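Local coordinates for protein Exo-1,3/1,4-beta-glucanase (Pseudoalteromonas sp., PDB 3RRX) that probably hydrolyses beta-1,3- and beta-1,4-linked glucans from their chain ends, as an exo-acting glycoside hydrolase of family 3, at residues A[53-58]-A[90-95]. The protein carries 1 engineered substitution. Residues are numbered along the deposited sequence; the frame is centred on the assembly and turned at random.
Sequences EQMRKY and YLAAMD. With NA (sodium ion), chain C.
Arg56 reaches across to Asp95, just beyond the last turn of helix 79-94, in a salt bridge made by one nitrogen: NH1 donates to OD2 at 2.7 Å. The oxygen lies in the guanidinium plane and accepts through its anti lone pair, while the carboxylate is turned 66° from that plane. Arg56 leaves its helix with CG anti to the backbone N (chi1 -171°) and bends at chi3, which lays the guanidinium alongside the last turn of helix 79-94, one face over Ala92, with NH1 pointing to Asp95. Arg56 is modelled in two conformers, and the bridge is described for one of them. The other carboxylate oxygen, OD1, accepts from the backbone N of Thr97, a second hold on the aspartate. Beneath the bridge the helices pack closely, axes 7.6 Å apart and 27° from parallel, consistent with the small side chain at Ala92, whose CB sits 3.8 Å from Met55 CG. The close approach also gives a nearly straight CA-H...O contact from Arg56 CA to Ala92 O at 3.6 Å. Met55, bent at chi2 and chi3, brings SD to 4.1 Å from Ala93 CB. One water joins the two backbones, 2.8 Å from both Arg56 O and Ala92 O, and is itself a ligand of the sodium ion. Ala93 O binds the metal directly at 2.6 Å, with a second water, Asp99 OD2 and Ile101 O as further ligands. The sodium thus joins the C-terminal end of helix 79-94 to the loop before strand 106-110, and the bridging water links it on to helix 52-58; the two are neighbouring helices of the family 3 N-terminal (alpha/beta)8 barrel domain.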
# COMPACT_ATOMS: atom_id res chain seq x y z
N GLU A 53 14.76 12.12 -25.05
CA GLU A 53 15.98 12.87 -25.36
C GLU A 53 16.77 13.18 -24.08
O GLU A 53 18.01 13.17 -24.09
CB GLU A 53 15.65 14.16 -26.10
CG GLU A 53 16.88 14.96 -26.56
CD GLU A 53 16.51 16.15 -27.44
OE1 GLU A 53 15.34 16.58 -27.41
OE2 GLU A 53 17.40 16.65 -28.16
N GLN A 54 16.07 13.46 -22.99
CA GLN A 54 16.75 13.76 -21.73
C GLN A 54 17.40 12.50 -21.17
O GLN A 54 18.47 12.58 -20.55
CB GLN A 54 15.78 14.36 -20.71
CG GLN A 54 15.46 15.84 -20.95
CD GLN A 54 14.32 16.32 -20.07
OE1 GLN A 54 13.31 15.63 -19.92
NE2 GLN A 54 14.48 17.49 -19.48
N MET A 55 16.77 11.35 -21.37
CA MET A 55 17.37 10.09 -20.93
C MET A 55 18.64 9.79 -21.73
O MET A 55 19.63 9.30 -21.19
CB MET A 55 16.38 8.93 -21.04
CG MET A 55 16.99 7.59 -20.62
SD MET A 55 17.49 7.53 -18.87
CE MET A 55 15.91 7.51 -18.03
N ARG A 56 18.61 10.09 -23.02
CA ARG A 56 19.78 9.89 -23.86
C ARG A 56 20.91 10.81 -23.40
O ARG A 56 22.07 10.40 -23.32
CB ARG A 56 19.45 10.13 -25.33
CG ARG A 56 20.56 9.73 -26.30
CD ARG A 56 20.10 9.92 -27.74
NE ARG A 56 18.74 9.42 -27.91
CZ ARG A 56 18.44 8.17 -28.24
NH1 ARG A 56 19.41 7.29 -28.47
NH2 ARG A 56 17.18 7.80 -28.35
N LYS A 57 20.57 12.05 -23.09
CA LYS A 57 21.55 13.05 -22.71
C LYS A 57 22.22 12.77 -21.35
O LYS A 57 23.42 12.97 -21.20
CB LYS A 57 20.90 14.44 -22.68
CG LYS A 57 21.86 15.57 -22.37
CD LYS A 57 21.19 16.92 -22.49
CE LYS A 57 22.16 18.05 -22.14
NZ LYS A 57 21.51 19.39 -22.19
N TYR A 58 21.43 12.31 -20.38
CA TYR A 58 21.89 12.19 -19.00
C TYR A 58 22.09 10.76 -18.50
O TYR A 58 22.93 10.52 -17.63
CB TYR A 58 20.92 12.91 -18.07
CG TYR A 58 20.88 14.40 -18.27
CD1 TYR A 58 21.94 15.20 -17.86
CD2 TYR A 58 19.79 15.01 -18.87
CE1 TYR A 58 21.91 16.57 -18.04
CE2 TYR A 58 19.75 16.39 -19.05
CZ TYR A 58 20.82 17.16 -18.63
OH TYR A 58 20.81 18.52 -18.80
N TYR A 90 15.01 2.36 -22.18
CA TYR A 90 16.11 1.42 -22.03
C TYR A 90 17.21 1.68 -23.08
O TYR A 90 18.40 1.73 -22.75
CB TYR A 90 15.59 -0.02 -22.13
CG TYR A 90 16.68 -1.07 -22.21
CD1 TYR A 90 17.14 -1.72 -21.06
CD2 TYR A 90 17.24 -1.41 -23.42
CE1 TYR A 90 18.14 -2.68 -21.14
CE2 TYR A 90 18.23 -2.36 -23.51
CZ TYR A 90 18.68 -2.99 -22.36
OH TYR A 90 19.67 -3.94 -22.46
N LEU A 91 16.80 1.86 -24.33
CA LEU A 91 17.76 2.08 -25.42
C LEU A 91 18.45 3.44 -25.34
O LEU A 91 19.63 3.58 -25.66
CB LEU A 91 17.08 1.89 -26.78
CG LEU A 91 16.58 0.47 -27.05
CD1 LEU A 91 15.71 0.43 -28.32
CD2 LEU A 91 17.74 -0.50 -27.14
N ALA A 92 17.70 4.46 -24.92
CA ALA A 92 18.27 5.78 -24.72
C ALA A 92 19.36 5.73 -23.64
O ALA A 92 20.42 6.35 -23.78
CB ALA A 92 17.19 6.77 -24.35
N ALA A 93 19.09 4.97 -22.58
CA ALA A 93 20.07 4.80 -21.51
C ALA A 93 21.27 3.97 -21.97
O ALA A 93 22.37 4.18 -21.50
CB ALA A 93 19.42 4.16 -20.27
N MET A 94 21.05 3.02 -22.87
CA MET A 94 22.16 2.19 -23.33
C MET A 94 22.95 2.87 -24.45
O MET A 94 23.99 2.38 -24.87
CB MET A 94 21.66 0.82 -23.79
CG MET A 94 21.27 -0.10 -22.65
SD MET A 94 22.65 -0.38 -21.55
CE MET A 94 23.55 -1.65 -22.44
N ASP A 95 22.45 4.00 -24.93
CA ASP A 95 23.18 4.79 -25.91
C ASP A 95 24.25 5.62 -25.19
O ASP A 95 23.92 6.52 -24.42
CB ASP A 95 22.21 5.72 -26.64
CG ASP A 95 22.87 6.50 -27.76
OD1 ASP A 95 24.11 6.41 -27.90
OD2 ASP A 95 22.15 7.22 -28.48
NA NA C . 23.99 6.23 -21.09
O HOH W 1 22.10 7.90 -22.08
O HOH W 2 23.49 5.12 -18.51